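Local coordinates for protein glial cell-derived neurotrophic factor (Rattus norvegicus, PDB 1AGQ) that acts as a secreted neurotrophic growth factor of the cystine-knot superfamily, probably supporting neurons by binding cell-surface receptors as a dimer, at residues B[49-54]-B[112-117]. Numbering follows the deposited sequence.
Sequences LNVTDL and LSFLDD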
# COMPACT_ATOMS: atom_id res chain seq x y z
N LEU B 49 -13.57 -8.61 -15.52
CA LEU B 49 -14.82 -9.35 -15.56
C LEU B 49 -15.73 -8.85 -16.67
O LEU B 49 -15.52 -7.79 -17.23
CB LEU B 49 -15.57 -9.20 -14.23
CG LEU B 49 -14.96 -9.63 -12.89
CD1 LEU B 49 -15.80 -9.06 -11.76
CD2 LEU B 49 -14.89 -11.14 -12.79
N ASN B 50 -16.74 -9.65 -16.98
CA ASN B 50 -17.73 -9.26 -17.96
C ASN B 50 -18.80 -8.67 -17.07
O ASN B 50 -19.05 -9.18 -15.99
CB ASN B 50 -18.30 -10.47 -18.69
CG ASN B 50 -17.26 -11.19 -19.51
OD1 ASN B 50 -17.12 -12.42 -19.38
ND2 ASN B 50 -16.54 -10.48 -20.33
N VAL B 51 -19.45 -7.60 -17.50
CA VAL B 51 -20.50 -7.04 -16.68
C VAL B 51 -21.53 -8.13 -16.37
O VAL B 51 -22.21 -8.08 -15.35
CB VAL B 51 -21.15 -5.86 -17.38
CG1 VAL B 51 -22.45 -5.46 -16.67
CG2 VAL B 51 -20.17 -4.70 -17.39
N THR B 52 -21.65 -9.13 -17.24
CA THR B 52 -22.59 -10.22 -16.97
C THR B 52 -22.08 -11.11 -15.82
O THR B 52 -22.85 -11.84 -15.22
CB THR B 52 -22.86 -11.06 -18.26
OG1 THR B 52 -21.62 -11.51 -18.83
CG2 THR B 52 -23.57 -10.21 -19.29
N ASP B 53 -20.78 -11.03 -15.51
CA ASP B 53 -20.20 -11.81 -14.41
C ASP B 53 -20.63 -11.25 -13.04
O ASP B 53 -20.53 -11.94 -12.03
CB ASP B 53 -18.66 -11.76 -14.44
CG ASP B 53 -18.03 -12.63 -15.52
OD1 ASP B 53 -18.60 -13.69 -15.87
OD2 ASP B 53 -16.95 -12.25 -16.01
N LEU B 54 -21.10 -10.00 -13.02
CA LEU B 54 -21.49 -9.35 -11.77
C LEU B 54 -22.79 -9.81 -11.14
O LEU B 54 -23.10 -9.44 -10.00
CB LEU B 54 -21.54 -7.85 -11.97
CG LEU B 54 -20.36 -7.21 -12.70
CD1 LEU B 54 -20.62 -5.72 -12.85
CD2 LEU B 54 -19.05 -7.46 -11.95
N LEU B 112 -19.91 4.04 -14.53
CA LEU B 112 -19.75 3.33 -15.80
C LEU B 112 -21.14 3.36 -16.45
O LEU B 112 -22.11 2.86 -15.87
CB LEU B 112 -19.31 1.87 -15.57
CG LEU B 112 -19.50 0.96 -16.79
CD1 LEU B 112 -18.70 1.50 -17.97
CD2 LEU B 112 -19.06 -0.45 -16.46
N SER B 113 -21.23 3.99 -17.62
CA SER B 113 -22.48 4.11 -18.38
C SER B 113 -22.35 3.17 -19.57
O SER B 113 -21.28 3.05 -20.16
CB SER B 113 -22.63 5.54 -18.94
OG SER B 113 -23.06 6.44 -17.95
N PHE B 114 -23.44 2.50 -19.92
CA PHE B 114 -23.40 1.61 -21.08
C PHE B 114 -24.81 1.29 -21.52
O PHE B 114 -25.79 1.50 -20.78
CB PHE B 114 -22.62 0.31 -20.77
CG PHE B 114 -23.27 -0.56 -19.73
CD1 PHE B 114 -23.03 -0.34 -18.37
CD2 PHE B 114 -24.12 -1.61 -20.10
CE1 PHE B 114 -23.64 -1.14 -17.40
CE2 PHE B 114 -24.73 -2.41 -19.13
CZ PHE B 114 -24.48 -2.18 -17.78
N LEU B 115 -24.93 0.83 -22.76
CA LEU B 115 -26.22 0.44 -23.27
C LEU B 115 -26.15 -1.09 -23.31
O LEU B 115 -25.11 -1.65 -23.70
CB LEU B 115 -26.48 1.03 -24.67
CG LEU B 115 -26.49 2.57 -24.84
CD1 LEU B 115 -26.85 2.93 -26.28
CD2 LEU B 115 -27.50 3.20 -23.88
N ASP B 116 -27.20 -1.75 -22.84
CA ASP B 116 -27.19 -3.21 -22.84
C ASP B 116 -27.56 -3.71 -24.22
O ASP B 116 -27.72 -2.92 -25.16
CB ASP B 116 -28.12 -3.76 -21.77
CG ASP B 116 -29.60 -3.51 -22.05
OD1 ASP B 116 -29.96 -3.08 -23.17
OD2 ASP B 116 -30.40 -3.76 -21.13
N ASP B 117 -27.70 -5.03 -24.35
CA ASP B 117 -28.03 -5.65 -25.63
C ASP B 117 -29.32 -5.11 -26.25
O ASP B 117 -29.47 -5.12 -27.47
CB ASP B 117 -28.10 -7.17 -25.46
CG ASP B 117 -26.72 -7.80 -25.36
OD1 ASP B 117 -25.75 -7.20 -25.89
OD2 ASP B 117 -26.60 -8.89 -24.76
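Val51 meets Phe114 and Leu112 through its two methyl groups, and this small apolar touch is all that joins 49-54 to 112-117; about 93 Å² is buried and no polar group takes part. From CB, which points at the other segment, the valine forks. Val51 CG1 lies anti to the backbone N (chi1 168°) and comes within 4.0 Å of Phe114 CZ, the far tip of the ring, approaching it obliquely. The second methyl, Val51 CG2, reaches Leu112 CD2 at a looser 4.5 Å. Leu112 and Phe114, two residues apart on strand 112-115, thus offer their ends to the same valine. Phe114 advances from the opposite direction, with CG set between its own backbone N and carbonyl carbon (chi1 65°), and its ring also meets Tyr58 edge-to-face. Tyr58, Glu62 and Leu64 add further contacts to Val51, so the valine is buried although the two backbones stay well apart, with Val51 CA and Asp116 CA 9.9 Å from each other. Behind Val51 the chain turns through a short 3-10 segment: Asp53 N hydrogen-bonds to Asn50 O, and in return Asn50 N gives a nearly straight hydrogen bond to Asp53 OD2, 2.8 Å long, arriving from above the carboxylate plane. This reciprocal pair closes the turn while Val51 faces the strand. At the end of the turn, Leu54 packs on Ile83 of the second subunit, and its carbonyl oxygen accepts a hydrogen bond from ND2 of Asn86 of that chain. The centre of the contact lies about 19 Å from the centre of the chain, where the end of strand 43-50 meets the hairpin of strands 112-115 and 121-124; it joins the two elongated beta fingers of a TGF-beta-like cystine-knot fold.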